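Local coordinates for periplasmic binding protein (Agrobacterium tumefaciens str. B6, PDB 5L9G) that binds the opine mannopine in the periplasm and probably delivers it to an ABC transporter for uptake, at residues V24-G29 with D55-W60; T73-Q78 with A260-A265. All blocks are in the same frame, centred on the assembly; numbering follows the deposited sequence.

In the fold
From the N terminus the chain runs through strand 23-27, helix 30-48 and strand 52-56, and interaction 1 closes this first beta-alpha-beta loop. Helix 61-69 then leads to strand 76-80, which pairs with strand 23-27 from the other side. Interaction 2 opens there and closes a far longer loop, at the start of helix 263-273. The two loops follow one another in series and neither encloses the other. They meet at the sheet, where Ser27 OG lies 2.7 Å from Gln78 OE1, a probable hydrogen bond, and at the loop leading into strand 76-80. Interaction 1 touches mannopine through Gln58; segment 73-78 reaches it through Gln78, away from its contact with 260-265.

Interaction 1. Residues V24-G29 with D55-W60. With MO0 (mannopine), chain C.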
ATOM      1  N   VAL A  24     -18.837   0.204 -10.720  1.00 51.89           N
ATOM      2  CA  VAL A  24     -18.313   1.015  -9.619  1.00 49.82           C
ATOM      3  C   VAL A  24     -16.915   0.508  -9.257  1.00 52.06           C
ATOM      4  O   VAL A  24     -16.749  -0.678  -8.940  1.00 51.04           O
ATOM      5  CB  VAL A  24     -19.275   1.065  -8.393  1.00 54.46           C
ATOM      6  CG1 VAL A  24     -18.701   1.934  -7.273  1.00 51.94           C
ATOM      7  CG2 VAL A  24     -20.671   1.561  -8.795  1.00 55.23           C
ATOM      8  N   ILE A  25     -15.914   1.406  -9.317  1.00 46.00           N
ATOM      9  CA  ILE A  25     -14.516   1.077  -8.963  1.00 43.92           C
ATOM     10  C   ILE A  25     -14.068   1.937  -7.777  1.00 46.07           C
ATOM     11  O   ILE A  25     -14.360   3.131  -7.725  1.00 44.80           O
ATOM     12  CB  ILE A  25     -13.585   1.134 -10.214  1.00 46.56           C
ATOM     13  CG1 ILE A  25     -12.152   0.638  -9.895  1.00 44.98           C
ATOM     14  CG2 ILE A  25     -13.597   2.543 -10.893  1.00 46.85           C
ATOM     15  CD1 ILE A  25     -11.448   0.095 -11.096  1.00 47.87           C
ATOM     16  N   ALA A  26     -13.388   1.326  -6.803  1.00 43.45           N
ATOM     17  CA  ALA A  26     -12.986   2.063  -5.629  1.00 41.98           C
ATOM     18  C   ALA A  26     -11.531   1.850  -5.236  1.00 41.43           C
ATOM     19  O   ALA A  26     -11.051   0.719  -5.213  1.00 41.15           O
ATOM     20  CB  ALA A  26     -13.903   1.742  -4.453  1.00 43.80           C
ATOM     21  N   SER A  27     -10.837   2.943  -4.912  1.00 37.55           N
ATOM     22  CA  SER A  27      -9.471   2.851  -4.390  1.00 36.07           C
ATOM     23  C   SER A  27      -9.422   3.748  -3.134  1.00 39.82           C
ATOM     24  O   SER A  27     -10.477   3.988  -2.532  1.00 40.67           O
ATOM     25  CB  SER A  27      -8.418   3.159  -5.456  1.00 37.38           C
ATOM     26  OG  SER A  27      -7.083   3.032  -4.990  1.00 36.59           O
ATOM     27  N   SER A  28      -8.254   4.248  -2.739  1.00 35.08           N
ATOM     28  CA  SER A  28      -8.117   4.982  -1.487  1.00 34.39           C
ATOM     29  C   SER A  28      -7.999   6.515  -1.602  1.00 35.51           C
ATOM     30  O   SER A  28      -7.601   7.165  -0.627  1.00 34.50           O
ATOM     31  CB  SER A  28      -6.942   4.418  -0.684  1.00 34.58           C
ATOM     32  OG  SER A  28      -5.713   4.797  -1.283  1.00 34.88           O
ATOM     33  N   GLY A  29      -8.370   7.064  -2.756  1.00 32.94           N
ATOM     34  CA  GLY A  29      -8.413   8.508  -2.998  1.00 32.34           C
ATOM     35  C   GLY A  29      -7.069   9.162  -3.232  1.00 33.96           C
ATOM     36  O   GLY A  29      -6.040   8.484  -3.393  1.00 30.94           O
ATOM     37  N   ASP A  55     -15.495   5.468  -6.309  1.00 45.53           N
ATOM     38  CA  ASP A  55     -15.753   5.592  -4.882  1.00 44.06           C
ATOM     39  C   ASP A  55     -14.393   5.479  -4.173  1.00 45.24           C
ATOM     40  O   ASP A  55     -13.385   5.185  -4.828  1.00 43.78           O
ATOM     41  CB  ASP A  55     -16.772   4.576  -4.363  1.00 46.98           C
ATOM     42  CG  ASP A  55     -17.479   5.003  -3.079  1.00 51.15           C
ATOM     43  OD1 ASP A  55     -17.143   6.081  -2.546  1.00 49.00           O
ATOM     44  OD2 ASP A  55     -18.396   4.270  -2.628  1.00 56.51           O
ATOM     45  N   THR A  56     -14.339   5.773  -2.866  1.00 40.80           N
ATOM     46  CA  THR A  56     -13.075   5.688  -2.118  1.00 39.60           C
ATOM     47  C   THR A  56     -13.331   4.982  -0.800  1.00 43.55           C
ATOM     48  O   THR A  56     -14.439   5.071  -0.252  1.00 44.80           O
ATOM     49  CB  THR A  56     -12.422   7.082  -1.879  1.00 43.07           C
ATOM     50  OG1 THR A  56     -13.295   7.841  -1.051  1.00 51.78           O
ATOM     51  CG2 THR A  56     -12.117   7.864  -3.185  1.00 36.66           C
ATOM     52  N   PHE A  57     -12.309   4.272  -0.301  1.00 40.83           N
ATOM     53  CA  PHE A  57     -12.358   3.555   0.970  1.00 39.86           C
ATOM     54  C   PHE A  57     -10.927   3.305   1.440  1.00 42.02           C
ATOM     55  O   PHE A  57      -9.987   3.333   0.629  1.00 39.83           O
ATOM     56  CB  PHE A  57     -13.127   2.219   0.849  1.00 42.09           C
ATOM     57  CG  PHE A  57     -12.364   1.076   0.214  1.00 43.09           C
ATOM     58  CD1 PHE A  57     -12.099   1.067  -1.151  1.00 44.29           C
ATOM     59  CD2 PHE A  57     -11.871   0.024   0.997  1.00 45.34           C
ATOM     60  CE1 PHE A  57     -11.361   0.025  -1.725  1.00 47.06           C
ATOM     61  CE2 PHE A  57     -11.160  -1.029   0.418  1.00 47.64           C
ATOM     62  CZ  PHE A  57     -10.894  -1.013  -0.937  1.00 46.18           C
ATOM     63  N   GLN A  58     -10.766   3.028   2.734  1.00 38.94           N
ATOM     64  CA  GLN A  58      -9.433   2.796   3.298  1.00 38.75           C
ATOM     65  C   GLN A  58      -9.234   1.395   3.820  1.00 43.07           C
ATOM     66  O   GLN A  58      -8.106   0.898   3.814  1.00 40.57           O
ATOM     67  CB  GLN A  58      -9.115   3.796   4.427  1.00 39.82           C
ATOM     68  CG  GLN A  58      -9.152   5.276   4.040  1.00 41.99           C
ATOM     69  CD  GLN A  58      -8.223   5.597   2.884  1.00 43.17           C
ATOM     70  OE1 GLN A  58      -7.084   5.097   2.803  1.00 38.02           O
ATOM     71  NE2 GLN A  58      -8.704   6.413   1.966  1.00 39.64           N
ATOM     72  N   ASN A  59     -10.302   0.780   4.350  1.00 43.74           N
ATOM     73  CA  ASN A  59     -10.217  -0.524   5.021  1.00 44.86           C
ATOM     74  C   ASN A  59     -11.009  -1.600   4.279  1.00 49.93           C
ATOM     75  O   ASN A  59     -12.179  -1.376   3.988  1.00 50.20           O
ATOM     76  CB  ASN A  59     -10.718  -0.354   6.465  1.00 48.27           C
ATOM     77  CG  ASN A  59     -10.392  -1.479   7.414  1.00 62.44           C
ATOM     78  OD1 ASN A  59     -10.450  -2.660   7.072  1.00 54.22           O
ATOM     79  ND2 ASN A  59     -10.086  -1.137   8.651  1.00 54.60           N
ATOM     80  N   TRP A  60     -10.373  -2.768   3.976  1.00 48.03           N
ATOM     81  CA  TRP A  60     -11.021  -3.902   3.286  1.00 49.19           C
ATOM     82  C   TRP A  60     -12.327  -4.313   3.994  1.00 53.44           C
ATOM     83  O   TRP A  60     -13.245  -4.827   3.346  1.00 52.94           O
ATOM     84  CB  TRP A  60     -10.067  -5.112   3.188  1.00 48.41           C
ATOM     85  CG  TRP A  60      -9.973  -5.906   4.461  1.00 50.23           C
ATOM     86  CD1 TRP A  60      -9.180  -5.632   5.535  1.00 52.30           C
ATOM     87  CD2 TRP A  60     -10.764  -7.047   4.825  1.00 52.57           C
ATOM     88  NE1 TRP A  60      -9.403  -6.554   6.536  1.00 52.84           N
ATOM     89  CE2 TRP A  60     -10.385  -7.420   6.134  1.00 56.65           C
ATOM     90  CE3 TRP A  60     -11.796  -7.762   4.190  1.00 55.69           C
ATOM     91  CZ2 TRP A  60     -10.964  -8.508   6.802  1.00 58.74           C
ATOM     92  CZ3 TRP A  60     -12.371  -8.842   4.852  1.00 59.17           C
ATOM     93  CH2 TRP A  60     -11.960  -9.202   6.142  1.00 60.38           C
TER
HETATM   94  OAB MO0 C 401      -6.534  -3.316   1.049  1.00 37.00           O
HETATM   95  CAF MO0 C 401      -7.196  -2.148   1.450  1.00 37.76           C
HETATM   96  CAG MO0 C 401      -6.260  -0.972   1.665  1.00 35.67           C
HETATM   97  OAC MO0 C 401      -5.791  -0.974   2.968  1.00 36.39           O
HETATM   98  CAH MO0 C 401      -5.175  -0.836   0.624  1.00 36.53           C
HETATM   99  OAM MO0 C 401      -5.696  -0.785  -0.652  1.00 36.67           O
HETATM  100  CAI MO0 C 401      -4.186   0.307   0.853  1.00 33.31           C
HETATM  101  OAD MO0 C 401      -4.832   1.543   0.821  1.00 35.73           O
HETATM  102  CAJ MO0 C 401      -3.009   0.238  -0.079  1.00 33.25           C
HETATM  103  OAE MO0 C 401      -2.349  -0.982   0.101  1.00 37.76           O
HETATM  104  CAK MO0 C 401      -2.039   1.424   0.027  1.00 29.10           C
HETATM  105  N   MO0 C 401      -1.797   1.963  -1.317  1.00 29.28           N
HETATM  106  CA  MO0 C 401      -0.695   2.957  -1.348  1.00 28.88           C
HETATM  107  C   MO0 C 401      -1.261   4.355  -1.428  1.00 33.73           C
HETATM  108  O   MO0 C 401      -2.493   4.526  -1.315  1.00 31.54           O
HETATM  109  CB  MO0 C 401       0.299   2.709  -2.457  1.00 31.10           C
HETATM  110  CG  MO0 C 401      -0.214   3.140  -3.814  1.00 32.04           C
HETATM  111  CD  MO0 C 401       0.487   2.478  -4.948  1.00 33.36           C
HETATM  112  OE1 MO0 C 401       1.486   3.203  -5.611  1.00 29.25           O
HETATM  113  NE2 MO0 C 401       0.226   1.330  -5.345  1.00 35.97           N
HETATM  114  OXT MO0 C 401      -0.503   5.370  -1.541  1.00 30.26           O
HETATM  115  O   HOH W   1      -5.110   6.122   1.306  1.00 31.64           O
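Ala26 pairs with Asp55 and Ser27 with Thr56 in parallel register, held by Asp55 N to Ile25 O (3.0 Å), Phe57 N to Ser27 O (2.9 Å) and a weak bond from Ser27 N to Asp55 O. Beyond the strands the Phe57 ring comes back against Ala26. Its CG sits between the backbone N and the carbonyl carbon (chi1 78°). This brings CD1 to 3.8 Å from Ala26 CB, while Ala26 O lies at the ring edge, near its plane. Asp55 OD1 turns back to accept from Thr56 N, and Asp55 OD2 bonds Trp74 NE1. Helix 30-48 joins the two strands, so this is a beta-alpha-beta crossover, and its loops at the C-terminal strand ends line the mannopine pocket. There the Gln58 chain bends at chi2 (-56°) and carries its amide to Ser28. Gln58 NE2 donates to Ser28 O at 2.9 Å, nearly straight at 163°. The acceptor lies in the amide plane, but the donor stands above the carbonyl plane of Ser28. Gln58 OE1 accepts from a water at 2.7 Å, which also bonds Ser28 OG, so both ends of the amide are held. Mannopine OAC donates to Gln58 O at 3.1 Å.

Interaction 2. Residues T73-Q78 with A260-A265; sequences TWDIIQ and APHRDA. With MO0 (mannopine), chain C.
Asp75 reaches the turn before helix 263-273 with its carboxylate, and His262 N donates to Asp75 OD1 at 2.8 Å. The bond is fairly straight. It uses the syn side of OD1, from 31° out of the carboxylate plane. Asp75 CG lies anti to its carbonyl carbon (chi1 -71°), which carries the carboxylate to the turn. This is the tight part of the contact. Ala260 CB packs 3.4 Å from Asp75 OD1, and Pro261 CD lies 3.3 Å from Asp75 OD1. Trp74 O is buried beside Pro261 CD and has no polar partner. Asp75 OD2 comes to the edge of the His262 imidazole, 2.9 Å from His262 CD2, with the carboxylate and ring planes 66° apart. The negative charge may slightly favour a protonated imidazole, though its charge is not seen. OD2 also accepts from Val24 N, so one carboxylate joins the turn to strand 23-27. The outer side is looser. Thr73 and Pro261 are exposed, and Thr73 O comes no nearer than 3.9 Å to Pro261 CG. Further along strand 76-80, Gln78 NE2 gives mannopine OAM a weak bond of 3.1 Å. Ala260 to Arg263 form a type I turn, with His262 at the N-cap position of the helix. The contact thus joins the start of helix 263-273 to the lead-in of strand 76-80, which runs between strands 23-27 and 240-256, while Ile76 packs on Ala266, Phe269 and Met273 of that helix.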
ATOM      1  N   THR A  73     -22.713  -2.538  -3.623  1.00 65.29           N
ATOM      2  CA  THR A  73     -22.741  -1.463  -4.624  1.00 63.27           C
ATOM      3  C   THR A  73     -21.419  -1.378  -5.393  1.00 63.33           C
ATOM      4  O   THR A  73     -21.413  -0.948  -6.539  1.00 61.99           O
ATOM      5  CB  THR A  73     -23.178  -0.098  -4.029  1.00 70.61           C
ATOM      6  OG1 THR A  73     -22.330   0.265  -2.941  1.00 68.94           O
ATOM      7  CG2 THR A  73     -24.634  -0.087  -3.582  1.00 73.13           C
ATOM      8  N   TRP A  74     -20.307  -1.807  -4.777  1.00 57.91           N
ATOM      9  CA  TRP A  74     -18.985  -1.782  -5.415  1.00 55.26           C
ATOM     10  C   TRP A  74     -18.796  -2.975  -6.345  1.00 57.50           C
ATOM     11  O   TRP A  74     -19.260  -4.078  -6.037  1.00 58.55           O
ATOM     12  CB  TRP A  74     -17.885  -1.821  -4.347  1.00 53.41           C
ATOM     13  CG  TRP A  74     -17.788  -0.596  -3.485  1.00 53.34           C
ATOM     14  CD1 TRP A  74     -18.301   0.643  -3.742  1.00 55.95           C
ATOM     15  CD2 TRP A  74     -17.044  -0.480  -2.268  1.00 52.16           C
ATOM     16  NE1 TRP A  74     -17.956   1.514  -2.736  1.00 54.22           N
ATOM     17  CE2 TRP A  74     -17.180   0.853  -1.820  1.00 54.68           C
ATOM     18  CE3 TRP A  74     -16.313  -1.391  -1.481  1.00 53.01           C
ATOM     19  CZ2 TRP A  74     -16.604   1.299  -0.627  1.00 52.42           C
ATOM     20  CZ3 TRP A  74     -15.716  -0.939  -0.314  1.00 53.05           C
ATOM     21  CH2 TRP A  74     -15.875   0.388   0.107  1.00 52.50           C
ATOM     22  N   ASP A  75     -18.129  -2.753  -7.487  1.00 51.41           N
ATOM     23  CA  ASP A  75     -17.808  -3.853  -8.404  1.00 52.05           C
ATOM     24  C   ASP A  75     -16.339  -4.222  -8.230  1.00 54.08           C
ATOM     25  O   ASP A  75     -16.031  -5.313  -7.738  1.00 55.73           O
ATOM     26  CB  ASP A  75     -18.111  -3.479  -9.858  1.00 53.37           C
ATOM     27  CG  ASP A  75     -19.600  -3.386 -10.148  1.00 58.15           C
ATOM     28  OD1 ASP A  75     -20.310  -4.369  -9.909  1.00 60.81           O
ATOM     29  OD2 ASP A  75     -20.051  -2.310 -10.502  1.00 57.48           O
ATOM     30  N   ILE A  76     -15.438  -3.298  -8.592  1.00 47.87           N
ATOM     31  CA  ILE A  76     -13.988  -3.488  -8.448  1.00 46.07           C
ATOM     32  C   ILE A  76     -13.476  -2.735  -7.223  1.00 47.76           C
ATOM     33  O   ILE A  76     -13.765  -1.546  -7.046  1.00 46.76           O
ATOM     34  CB  ILE A  76     -13.222  -3.054  -9.739  1.00 48.13           C
ATOM     35  CG1 ILE A  76     -13.738  -3.809 -10.990  1.00 50.24           C
ATOM     36  CG2 ILE A  76     -11.674  -3.180  -9.557  1.00 46.49           C
ATOM     37  CD1 ILE A  76     -13.359  -3.187 -12.327  1.00 56.00           C
ATOM     38  N   ILE A  77     -12.652  -3.413  -6.414  1.00 45.92           N
ATOM     39  CA  ILE A  77     -11.991  -2.784  -5.273  1.00 44.44           C
ATOM     40  C   ILE A  77     -10.493  -2.919  -5.436  1.00 46.30           C
ATOM     41  O   ILE A  77     -10.002  -3.992  -5.832  1.00 45.53           O
ATOM     42  CB  ILE A  77     -12.469  -3.315  -3.886  1.00 48.81           C
ATOM     43  CG1 ILE A  77     -12.384  -4.872  -3.785  1.00 51.08           C
ATOM     44  CG2 ILE A  77     -13.875  -2.785  -3.565  1.00 51.65           C
ATOM     45  CD1 ILE A  77     -12.606  -5.457  -2.372  1.00 56.74           C
ATOM     46  N   GLN A  78      -9.772  -1.827  -5.149  1.00 41.69           N
ATOM     47  CA  GLN A  78      -8.318  -1.874  -5.153  1.00 40.01           C
ATOM     48  C   GLN A  78      -7.935  -2.184  -3.710  1.00 41.50           C
ATOM     49  O   GLN A  78      -8.270  -1.424  -2.801  1.00 39.69           O
ATOM     50  CB  GLN A  78      -7.702  -0.553  -5.635  1.00 39.68           C
ATOM     51  CG  GLN A  78      -6.179  -0.591  -5.678  1.00 42.34           C
ATOM     52  CD  GLN A  78      -5.612  -0.200  -4.331  1.00 42.07           C
ATOM     53  OE1 GLN A  78      -5.812   0.926  -3.874  1.00 37.82           O
ATOM     54  NE2 GLN A  78      -5.002  -1.140  -3.628  1.00 36.83           N
ATOM     55  N   ALA A 260     -21.032  -8.567  -6.790  1.00 66.81           N
ATOM     56  CA  ALA A 260     -20.885  -7.291  -7.514  1.00 63.70           C
ATOM     57  C   ALA A 260     -22.078  -7.127  -8.476  1.00 68.47           C
ATOM     58  O   ALA A 260     -22.371  -8.064  -9.227  1.00 68.54           O
ATOM     59  CB  ALA A 260     -19.591  -7.265  -8.305  1.00 61.26           C
ATOM     60  N   PRO A 261     -22.785  -5.971  -8.462  1.00 66.67           N
ATOM     61  CA  PRO A 261     -23.968  -5.827  -9.343  1.00 68.29           C
ATOM     62  C   PRO A 261     -23.675  -5.870 -10.844  1.00 71.33           C
ATOM     63  O   PRO A 261     -24.532  -6.282 -11.626  1.00 71.59           O
ATOM     64  CB  PRO A 261     -24.588  -4.491  -8.910  1.00 69.40           C
ATOM     65  CG  PRO A 261     -23.485  -3.760  -8.219  1.00 70.63           C
ATOM     66  CD  PRO A 261     -22.584  -4.774  -7.616  1.00 66.03           C
ATOM     67  N   HIS A 262     -22.469  -5.453 -11.243  1.00 67.01           N
ATOM     68  CA  HIS A 262     -22.041  -5.425 -12.642  1.00 67.93           C
ATOM     69  C   HIS A 262     -20.813  -6.309 -12.791  1.00 69.53           C
ATOM     70  O   HIS A 262     -19.838  -5.916 -13.435  1.00 66.53           O
ATOM     71  CB  HIS A 262     -21.744  -3.977 -13.085  1.00 67.43           C
ATOM     72  CG  HIS A 262     -22.769  -2.984 -12.635  1.00 71.64           C
ATOM     73  ND1 HIS A 262     -23.964  -2.829 -13.311  1.00 75.68           N
ATOM     74  CD2 HIS A 262     -22.750  -2.137 -11.580  1.00 71.94           C
ATOM     75  CE1 HIS A 262     -24.625  -1.885 -12.661  1.00 74.78           C
ATOM     76  NE2 HIS A 262     -23.934  -1.434 -11.616  1.00 73.16           N
ATOM     77  N   ARG A 263     -20.877  -7.517 -12.184  1.00 67.68           N
ATOM     78  CA  ARG A 263     -19.809  -8.520 -12.125  1.00 66.72           C
ATOM     79  C   ARG A 263     -19.135  -8.804 -13.481  1.00 70.34           C
ATOM     80  O   ARG A 263     -17.913  -8.708 -13.570  1.00 67.74           O
ATOM     81  CB  ARG A 263     -20.345  -9.817 -11.480  1.00 69.09           C
ATOM     82  CG  ARG A 263     -19.289 -10.890 -11.215  1.00 78.25           C
ATOM     83  CD  ARG A 263     -19.930 -12.266 -11.283  1.00 89.65           C
ATOM     84  NE  ARG A 263     -18.969 -13.342 -11.537  1.00100.02           N
ATOM     85  CZ  ARG A 263     -18.478 -13.660 -12.733  1.00115.59           C
ATOM     86  NH1 ARG A 263     -17.622 -14.665 -12.860  1.00106.90           N
ATOM     87  NH2 ARG A 263     -18.821 -12.960 -13.809  1.00101.20           N
ATOM     88  N   ASP A 264     -19.925  -9.116 -14.532  1.00 69.24           N
ATOM     89  CA  ASP A 264     -19.403  -9.458 -15.863  1.00 70.22           C
ATOM     90  C   ASP A 264     -18.707  -8.275 -16.570  1.00 70.31           C
ATOM     91  O   ASP A 264     -17.591  -8.449 -17.075  1.00 68.50           O
ATOM     92  CB  ASP A 264     -20.505 -10.092 -16.724  1.00 76.35           C
ATOM     93  CG  ASP A 264     -21.298 -11.120 -15.943  1.00 95.61           C
ATOM     94  OD1 ASP A 264     -20.756 -12.215 -15.680  1.00 97.11           O
ATOM     95  OD2 ASP A 264     -22.411 -10.783 -15.483  1.00106.29           O
ATOM     96  N   ALA A 265     -19.313  -7.070 -16.549  1.00 65.61           N
ATOM     97  CA  ALA A 265     -18.713  -5.865 -17.133  1.00 63.46           C
ATOM     98  C   ALA A 265     -17.409  -5.505 -16.375  1.00 63.65           C
ATOM     99  O   ALA A 265     -16.406  -5.118 -16.994  1.00 61.51           O
ATOM    100  CB  ALA A 265     -19.697  -4.705 -17.072  1.00 64.08           C
TER
HETATM  101  OAB MO0 C 401      -6.534  -3.316   1.049  1.00 37.00           O
HETATM  102  CAF MO0 C 401      -7.196  -2.148   1.450  1.00 37.76           C
HETATM  103  CAG MO0 C 401      -6.260  -0.972   1.665  1.00 35.67           C
HETATM  104  OAC MO0 C 401      -5.791  -0.974   2.968  1.00 36.39           O
HETATM  105  CAH MO0 C 401      -5.175  -0.836   0.624  1.00 36.53           C
HETATM  106  OAM MO0 C 401      -5.696  -0.785  -0.652  1.00 36.67           O
HETATM  107  CAI MO0 C 401      -4.186   0.307   0.853  1.00 33.31           C
HETATM  108  OAD MO0 C 401      -4.832   1.543   0.821  1.00 35.73           O
HETATM  109  CAJ MO0 C 401      -3.009   0.238  -0.079  1.00 33.25           C
HETATM  110  OAE MO0 C 401      -2.349  -0.982   0.101  1.00 37.76           O
HETATM  111  CAK MO0 C 401      -2.039   1.424   0.027  1.00 29.10           C
HETATM  112  N   MO0 C 401      -1.797   1.963  -1.317  1.00 29.28           N
HETATM  113  CA  MO0 C 401      -0.695   2.957  -1.348  1.00 28.88           C
HETATM  114  C   MO0 C 401      -1.261   4.355  -1.428  1.00 33.73           C
HETATM  115  O   MO0 C 401      -2.493   4.526  -1.315  1.00 31.54           O
HETATM  116  CB  MO0 C 401       0.299   2.709  -2.457  1.00 31.10           C
HETATM  117  CG  MO0 C 401      -0.214   3.140  -3.814  1.00 32.04           C
HETATM  118  CD  MO0 C 401       0.487   2.478  -4.948  1.00 33.36           C
HETATM  119  OE1 MO0 C 401       1.486   3.203  -5.611  1.00 29.25           O
HETATM  120  NE2 MO0 C 401       0.226   1.330  -5.345  1.00 35.97           N
HETATM  121  OXT MO0 C 401      -0.503   5.370  -1.541  1.00 30.26           O